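Local atomic coordinates of pyruvate kinase (Cryptosporidium parvum, PDB entry 4DRS), a protein that probably catalyses the last step of glycolysis, passing the phosphate of phosphoenolpyruvate to ADP to give pyruvate and ATP, with magnesium and potassium ions. Residues A[278-283]-A[288-293]; A[437-442]-A[461-466]. All blocks are in the same frame, centred on the assembly; numbering follows the deposited sequence.

Contact 1: A[278-283]-A[288-293]; sequences INFDSI and DGIMVA
I283 and I290 bring the two backbones to their nearest approach, 8.4 Å from CA to CA, where the first turn of helix 280-286 passes strand 289-293. That turn is closed by the bond from I283 N to N279 O, 3.1 Å. At such a spacing side chains alone meet, and I290, whose CB points at the helix, supplies the whole strand side of the contact. The F280 ring reaches it because CG stands anti to the backbone N (chi1 178°), which carries CE1 to within 3.8 Å of I290 CG1, an oblique approach. The other branch, I290 CG2, lies in the ring plane at its edge, 3.9 Å from F280 CE1. Strand 289-293 is the sixth of eight parallel strands in the TIM barrel, and the short helix belongs to the connection leading into it from strand 266-271. I283 completes the cluster: its CG2 sits 4.0 Å from I290 CD1, the two side chains crossing at about a right angle. All three residues are buried. Helix 306-320 packs against F280 through M313, K316 and C317 and also touches I290 through C317, while I283 rests on S269 and I271 of the preceding strand.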
ATOM      1  N   ILE A 278      18.461 -13.765  24.582  1.00 45.27           N
ATOM      2  CA  ILE A 278      19.641 -13.597  23.727  1.00 45.73           C
ATOM      3  C   ILE A 278      19.714 -14.701  22.666  1.00 45.79           C
ATOM      4  O   ILE A 278      19.975 -14.425  21.493  1.00 46.28           O
ATOM      5  CB  ILE A 278      20.947 -13.546  24.566  1.00 47.51           C
ATOM      6  CG1 ILE A 278      21.012 -12.248  25.383  1.00 47.46           C
ATOM      7  CG2 ILE A 278      22.192 -13.675  23.689  1.00 47.27           C
ATOM      8  CD1 ILE A 278      22.050 -12.267  26.486  1.00 48.25           C
ATOM      9  N   ASN A 279      19.460 -15.941  23.076  1.00 44.85           N
ATOM     10  CA  ASN A 279      19.540 -17.080  22.164  1.00 44.93           C
ATOM     11  C   ASN A 279      18.201 -17.496  21.554  1.00 44.21           C
ATOM     12  O   ASN A 279      18.078 -18.604  21.021  1.00 43.96           O
ATOM     13  CB  ASN A 279      20.196 -18.271  22.864  1.00 45.25           C
ATOM     14  CG  ASN A 279      21.658 -18.028  23.169  1.00 46.30           C
ATOM     15  OD1 ASN A 279      22.463 -17.817  22.264  1.00 47.75           O
ATOM     16  ND2 ASN A 279      22.008 -18.055  24.446  1.00 46.05           N
ATOM     17  N   PHE A 280      17.218 -16.595  21.606  1.00 43.64           N
ATOM     18  CA  PHE A 280      15.860 -16.906  21.175  1.00 42.43           C
ATOM     19  C   PHE A 280      15.785 -17.584  19.813  1.00 43.07           C
ATOM     20  O   PHE A 280      15.165 -18.635  19.687  1.00 43.66           O
ATOM     21  CB  PHE A 280      14.952 -15.670  21.196  1.00 40.80           C
ATOM     22  CG  PHE A 280      13.558 -15.955  20.716  1.00 40.28           C
ATOM     23  CD1 PHE A 280      12.632 -16.578  21.554  1.00 39.50           C
ATOM     24  CD2 PHE A 280      13.179 -15.649  19.416  1.00 39.82           C
ATOM     25  CE1 PHE A 280      11.354 -16.865  21.107  1.00 39.04           C
ATOM     26  CE2 PHE A 280      11.900 -15.937  18.966  1.00 39.54           C
ATOM     27  CZ  PHE A 280      10.987 -16.544  19.810  1.00 38.49           C
ATOM     28  N   ASP A 281      16.412 -16.982  18.805  1.00 45.08           N
ATOM     29  CA  ASP A 281      16.331 -17.471  17.427  1.00 46.89           C
ATOM     30  C   ASP A 281      16.703 -18.944  17.307  1.00 46.39           C
ATOM     31  O   ASP A 281      15.994 -19.720  16.675  1.00 46.26           O
ATOM     32  CB  ASP A 281      17.202 -16.620  16.498  1.00 49.30           C
ATOM     33  CG  ASP A 281      16.644 -15.223  16.292  1.00 51.84           C
ATOM     34  OD1 ASP A 281      15.406 -15.072  16.153  1.00 52.78           O
ATOM     35  OD2 ASP A 281      17.448 -14.270  16.265  1.00 53.50           O
ATOM     36  N   SER A 282      17.814 -19.311  17.936  1.00 46.79           N
ATOM     37  CA  SER A 282      18.289 -20.683  17.981  1.00 46.77           C
ATOM     38  C   SER A 282      17.262 -21.600  18.666  1.00 45.87           C
ATOM     39  O   SER A 282      16.913 -22.658  18.139  1.00 45.13           O
ATOM     40  CB  SER A 282      19.639 -20.719  18.705  1.00 47.67           C
ATOM     41  OG  SER A 282      20.035 -22.037  19.031  1.00 49.17           O
ATOM     42  N   ILE A 283      16.770 -21.168  19.823  1.00 43.99           N
ATOM     43  CA  ILE A 283      15.802 -21.933  20.598  1.00 43.32           C
ATOM     44  C   ILE A 283      14.494 -22.128  19.819  1.00 43.88           C
ATOM     45  O   ILE A 283      14.002 -23.255  19.686  1.00 43.95           O
ATOM     46  CB  ILE A 283      15.537 -21.270  21.967  1.00 42.20           C
ATOM     47  CG1 ILE A 283      16.834 -21.218  22.783  1.00 41.63           C
ATOM     48  CG2 ILE A 283      14.447 -22.016  22.725  1.00 41.11           C
ATOM     49  CD1 ILE A 283      16.833 -20.212  23.912  1.00 41.55           C
ATOM     50  N   ASP A 288       9.413 -26.990  18.923  1.00 36.74           N
ATOM     51  CA  ASP A 288       8.117 -27.127  18.257  1.00 36.18           C
ATOM     52  C   ASP A 288       7.218 -25.950  18.613  1.00 35.26           C
ATOM     53  O   ASP A 288       6.200 -25.727  17.968  1.00 35.74           O
ATOM     54  CB  ASP A 288       7.427 -28.435  18.653  1.00 36.88           C
ATOM     55  CG  ASP A 288       8.240 -29.665  18.283  1.00 38.56           C
ATOM     56  OD1 ASP A 288       8.793 -29.700  17.165  1.00 40.38           O
ATOM     57  OD2 ASP A 288       8.320 -30.606  19.105  1.00 37.88           O
ATOM     58  N   GLY A 289       7.602 -25.209  19.648  1.00 33.93           N
ATOM     59  CA  GLY A 289       6.848 -24.057  20.109  1.00 33.11           C
ATOM     60  C   GLY A 289       7.588 -23.288  21.188  1.00 32.87           C
ATOM     61  O   GLY A 289       8.582 -23.772  21.741  1.00 32.14           O
ATOM     62  N   ILE A 290       7.098 -22.085  21.477  1.00 32.52           N
ATOM     63  CA  ILE A 290       7.667 -21.215  22.508  1.00 32.98           C
ATOM     64  C   ILE A 290       6.627 -20.841  23.571  1.00 33.32           C
ATOM     65  O   ILE A 290       5.460 -20.600  23.258  1.00 32.37           O
ATOM     66  CB  ILE A 290       8.272 -19.926  21.881  1.00 32.97           C
ATOM     67  CG1 ILE A 290       9.547 -20.247  21.075  1.00 32.92           C
ATOM     68  CG2 ILE A 290       8.527 -18.840  22.928  1.00 31.86           C
ATOM     69  CD1 ILE A 290      10.686 -20.850  21.873  1.00 32.50           C
ATOM     70  N   MET A 291       7.057 -20.818  24.826  1.00 34.82           N
ATOM     71  CA  MET A 291       6.275 -20.220  25.899  1.00 36.96           C
ATOM     72  C   MET A 291       7.033 -19.029  26.487  1.00 38.16           C
ATOM     73  O   MET A 291       8.209 -19.140  26.838  1.00 37.12           O
ATOM     74  CB  MET A 291       5.969 -21.246  26.990  1.00 37.96           C
ATOM     75  CG  MET A 291       5.057 -20.736  28.100  1.00 39.72           C
ATOM     76  SD  MET A 291       4.801 -21.923  29.447  1.00 43.39           S
ATOM     77  CE  MET A 291       4.006 -23.288  28.591  1.00 40.12           C
ATOM     78  N   VAL A 292       6.354 -17.892  26.563  1.00 39.94           N
ATOM     79  CA  VAL A 292       6.885 -16.716  27.230  1.00 42.53           C
ATOM     80  C   VAL A 292       6.307 -16.682  28.640  1.00 44.87           C
ATOM     81  O   VAL A 292       5.094 -16.538  28.815  1.00 43.62           O
ATOM     82  CB  VAL A 292       6.528 -15.421  26.476  1.00 42.55           C
ATOM     83  CG1 VAL A 292       7.084 -14.208  27.210  1.00 42.58           C
ATOM     84  CG2 VAL A 292       7.060 -15.479  25.050  1.00 42.34           C
ATOM     85  N   ALA A 293       7.182 -16.837  29.633  1.00 48.43           N
ATOM     86  CA  ALA A 293       6.768 -16.931  31.034  1.00 52.50           C
ATOM     87  C   ALA A 293       7.580 -16.025  31.962  1.00 55.81           C
ATOM     88  O   ALA A 293       8.655 -15.548  31.597  1.00 55.42           O
ATOM     89  CB  ALA A 293       6.827 -18.379  31.509  1.00 52.83           C
TER

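Contact 2: A[437-442]-A[461-466]; sequences TARLIS and RGLKIA. With SO4 (sulfate ion), chain C; SO4 (sulfate ion), chain D.
In the alpha/beta domain, helix 436-443 packs beside segment 461-466, which takes in part of helix 457-462 and the residues that follow, next to the parallel strands 427-431 and 449-454. L463 carries the apolar part of the contact. Both methyls of L463 rest on A438 CB, CD2 at 3.8 Å and CD1 at 3.9 Å, and both A438 and L463 also touch A452 of strand 449-454. R439 passes the same leucine at a slant. The bend at its chi3 (-75°) turns R439 NH1 toward L463, 3.7 Å from L463 CD2. R439 NH1 donates to a water 3.0 Å away, which donates in turn to G462 O at 2.7 Å, linking the arginine to the neighbouring helix. Its other terminal nitrogen, NH2, bonds N436 and T434, which holds the head group to its own helix start. Nearest in backbone are R439 and A466, 6.4 Å between CA atoms. One turn further on, S442 OG touches A466 CB at 4.0 Å, but its polar partner is R467 O. Two sulfates, probably from the crystallisation liquor, are bound nearby. One, at the start of helix 436-443, accepts from T437 N and OG1 through a single oxygen, O2, and also from T432, E433 and T434; these donors near a helix N-terminus would favour an anion, and allosteric relatives probably bind the 6-phosphate of fructose 1,6-bisphosphate here. The second accepts from K464 NZ, and also from T103, K470 and T471. Across the interface itself the chemistry is methyl packing plus one water bridge, while R439 NH2 and S442 OG spend their hydrogen bonds on residues adjoining it.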
ATOM      1  N   THR A 437      -0.387 -29.654   7.731  1.00 41.06           N
ATOM      2  CA  THR A 437      -1.203 -28.752   6.926  1.00 40.43           C
ATOM      3  C   THR A 437      -2.088 -27.865   7.811  1.00 38.88           C
ATOM      4  O   THR A 437      -2.273 -26.683   7.517  1.00 38.80           O
ATOM      5  CB  THR A 437      -2.050 -29.516   5.885  1.00 41.26           C
ATOM      6  OG1 THR A 437      -1.180 -30.254   5.017  1.00 43.43           O
ATOM      7  CG2 THR A 437      -2.863 -28.564   5.047  1.00 40.92           C
ATOM      8  N   ALA A 438      -2.615 -28.427   8.897  1.00 37.28           N
ATOM      9  CA  ALA A 438      -3.428 -27.657   9.838  1.00 35.69           C
ATOM     10  C   ALA A 438      -2.606 -26.561  10.532  1.00 34.44           C
ATOM     11  O   ALA A 438      -3.089 -25.453  10.729  1.00 34.24           O
ATOM     12  CB  ALA A 438      -4.099 -28.576  10.854  1.00 35.99           C
ATOM     13  N   ARG A 439      -1.362 -26.873  10.876  1.00 34.47           N
ATOM     14  CA  ARG A 439      -0.434 -25.887  11.439  1.00 34.88           C
ATOM     15  C   ARG A 439      -0.075 -24.783  10.437  1.00 34.68           C
ATOM     16  O   ARG A 439       0.026 -23.611  10.805  1.00 34.78           O
ATOM     17  CB  ARG A 439       0.834 -26.576  11.960  1.00 35.39           C
ATOM     18  CG  ARG A 439       0.687 -27.131  13.373  1.00 36.78           C
ATOM     19  CD  ARG A 439       1.967 -27.776  13.904  1.00 37.10           C
ATOM     20  NE  ARG A 439       2.205 -29.081  13.293  1.00 37.58           N
ATOM     21  CZ  ARG A 439       1.671 -30.229  13.713  1.00 37.79           C
ATOM     22  NH1 ARG A 439       0.860 -30.258  14.769  1.00 37.33           N
ATOM     23  NH2 ARG A 439       1.951 -31.356  13.071  1.00 37.03           N
ATOM     24  N   LEU A 440       0.103 -25.166   9.173  1.00 34.52           N
ATOM     25  CA  LEU A 440       0.416 -24.216   8.108  1.00 34.10           C
ATOM     26  C   LEU A 440      -0.753 -23.277   7.796  1.00 33.11           C
ATOM     27  O   LEU A 440      -0.544 -22.092   7.557  1.00 32.84           O
ATOM     28  CB  LEU A 440       0.877 -24.947   6.845  1.00 34.37           C
ATOM     29  CG  LEU A 440       2.265 -25.594   6.909  1.00 35.67           C
ATOM     30  CD1 LEU A 440       2.454 -26.572   5.754  1.00 35.29           C
ATOM     31  CD2 LEU A 440       3.377 -24.546   6.928  1.00 35.77           C
ATOM     32  N   ILE A 441      -1.977 -23.803   7.799  1.00 32.49           N
ATOM     33  CA  ILE A 441      -3.158 -22.960   7.604  1.00 32.51           C
ATOM     34  C   ILE A 441      -3.265 -21.970   8.765  1.00 33.46           C
ATOM     35  O   ILE A 441      -3.512 -20.783   8.546  1.00 33.84           O
ATOM     36  CB  ILE A 441      -4.462 -23.780   7.445  1.00 32.11           C
ATOM     37  CG1 ILE A 441      -4.371 -24.710   6.229  1.00 31.76           C
ATOM     38  CG2 ILE A 441      -5.671 -22.857   7.294  1.00 31.59           C
ATOM     39  CD1 ILE A 441      -5.465 -25.757   6.162  1.00 31.79           C
ATOM     40  N   SER A 442      -3.039 -22.463   9.988  1.00 33.88           N
ATOM     41  CA  SER A 442      -3.071 -21.641  11.205  1.00 34.13           C
ATOM     42  C   SER A 442      -2.074 -20.483  11.161  1.00 34.81           C
ATOM     43  O   SER A 442      -2.373 -19.376  11.609  1.00 35.14           O
ATOM     44  CB  SER A 442      -2.807 -22.510  12.438  1.00 34.44           C
ATOM     45  OG  SER A 442      -2.943 -21.752  13.630  1.00 35.02           O
ATOM     46  N   ARG A 461      -4.672 -33.916  19.617  1.00 36.83           N
ATOM     47  CA  ARG A 461      -4.207 -33.303  20.864  1.00 37.17           C
ATOM     48  C   ARG A 461      -3.039 -32.358  20.618  1.00 36.76           C
ATOM     49  O   ARG A 461      -2.921 -31.321  21.275  1.00 36.64           O
ATOM     50  CB  ARG A 461      -3.781 -34.355  21.882  1.00 37.86           C
ATOM     51  CG  ARG A 461      -4.891 -35.246  22.404  1.00 38.95           C
ATOM     52  CD  ARG A 461      -4.309 -36.303  23.323  1.00 40.42           C
ATOM     53  NE  ARG A 461      -4.792 -37.614  22.924  1.00 43.25           N
ATOM     54  CZ  ARG A 461      -4.031 -38.644  22.575  1.00 43.45           C
ATOM     55  NH1 ARG A 461      -2.709 -38.570  22.599  1.00 43.31           N
ATOM     56  NH2 ARG A 461      -4.618 -39.769  22.219  1.00 45.49           N
ATOM     57  N   GLY A 462      -2.174 -32.731  19.678  1.00 36.02           N
ATOM     58  CA  GLY A 462      -1.025 -31.917  19.324  1.00 36.32           C
ATOM     59  C   GLY A 462      -1.447 -30.568  18.783  1.00 36.35           C
ATOM     60  O   GLY A 462      -0.760 -29.565  18.990  1.00 37.16           O
ATOM     61  N   LEU A 463      -2.593 -30.544  18.106  1.00 36.02           N
ATOM     62  CA  LEU A 463      -3.102 -29.332  17.470  1.00 35.47           C
ATOM     63  C   LEU A 463      -3.802 -28.372  18.436  1.00 36.36           C
ATOM     64  O   LEU A 463      -4.276 -27.306  18.027  1.00 37.08           O
ATOM     65  CB  LEU A 463      -4.042 -29.694  16.319  1.00 34.41           C
ATOM     66  CG  LEU A 463      -3.413 -30.205  15.018  1.00 34.13           C
ATOM     67  CD1 LEU A 463      -4.490 -30.774  14.110  1.00 33.32           C
ATOM     68  CD2 LEU A 463      -2.621 -29.119  14.294  1.00 33.86           C
ATOM     69  N   LYS A 464      -3.853 -28.738  19.712  1.00 36.84           N
ATOM     70  CA  LYS A 464      -4.566 -27.933  20.697  1.00 37.51           C
ATOM     71  C   LYS A 464      -3.808 -26.676  21.116  1.00 37.54           C
ATOM     72  O   LYS A 464      -4.311 -25.889  21.916  1.00 37.33           O
ATOM     73  CB  LYS A 464      -4.988 -28.774  21.904  1.00 38.72           C
ATOM     74  CG  LYS A 464      -6.009 -29.869  21.588  1.00 39.91           C
ATOM     75  CD  LYS A 464      -7.057 -29.448  20.561  1.00 40.55           C
ATOM     76  CE  LYS A 464      -8.035 -28.410  21.101  1.00 42.39           C
ATOM     77  NZ  LYS A 464      -8.660 -27.628  19.990  1.00 42.76           N
ATOM     78  N   ILE A 465      -2.608 -26.491  20.568  1.00 36.93           N
ATOM     79  CA  ILE A 465      -1.846 -25.261  20.778  1.00 37.55           C
ATOM     80  C   ILE A 465      -1.796 -24.368  19.525  1.00 37.47           C
ATOM     81  O   ILE A 465      -1.166 -23.307  19.534  1.00 38.19           O
ATOM     82  CB  ILE A 465      -0.411 -25.536  21.277  1.00 37.99           C
ATOM     83  CG1 ILE A 465       0.286 -26.564  20.376  1.00 37.53           C
ATOM     84  CG2 ILE A 465      -0.428 -25.956  22.747  1.00 38.61           C
ATOM     85  CD1 ILE A 465       1.800 -26.504  20.439  1.00 38.59           C
ATOM     86  N   ALA A 466      -2.464 -24.799  18.457  1.00 36.29           N
ATOM     87  CA  ALA A 466      -2.511 -24.031  17.215  1.00 35.89           C
ATOM     88  C   ALA A 466      -3.782 -23.187  17.154  1.00 35.62           C
ATOM     89  O   ALA A 466      -4.890 -23.716  17.299  1.00 35.28           O
ATOM     90  CB  ALA A 466      -2.428 -24.959  16.011  1.00 35.09           C
TER
HETATM   91  S   SO4 C 601      -0.416 -33.536   6.211  1.00 55.30           S
HETATM   92  O1  SO4 C 601      -1.332 -34.117   5.209  1.00 56.65           O
HETATM   93  O2  SO4 C 601      -0.969 -32.243   6.653  1.00 54.00           O
HETATM   94  O3  SO4 C 601      -0.299 -34.439   7.377  1.00 57.00           O
HETATM   95  O4  SO4 C 601       0.933 -33.355   5.633  1.00 54.25           O
HETATM   96  S   SO4 D 602     -12.047 -29.200  19.695  1.00 64.51           S
HETATM   97  O1  SO4 D 602     -13.208 -29.920  19.126  1.00 66.39           O
HETATM   98  O2  SO4 D 602     -12.221 -27.740  19.517  1.00 63.05           O
HETATM   99  O3  SO4 D 602     -11.974 -29.511  21.145  1.00 66.28           O
HETATM  100  O4  SO4 D 602     -10.816 -29.648  18.999  1.00 59.06           O
HETATM  101  O   HOH W   1       0.535 -28.307  16.971  1.00 48.84           O

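How the contacts relate
Both contacts are buried and intrachain, but they belong to different domains: contact 1 to the TIM barrel, contact 2 to the alpha/beta domain. Their centres lie 18 Å apart and their nearest atoms about 5 Å, without touching. Contact 1 sets a helix against a barrel strand and is purely apolar, with an aromatic ring and two isoleucines. Contact 2 joins helix 436-443 to part of helix 457-462 and the residues that follow, buries more surface (221 against 133 Å²), and adds to its methyl packing a single water bridge from a partly exposed arginine, with sulfates bound beside it and not within it. The two share no secondary-structure element, although I465 of contact 2 touches P323, whose backbone bonds I290 of contact 1.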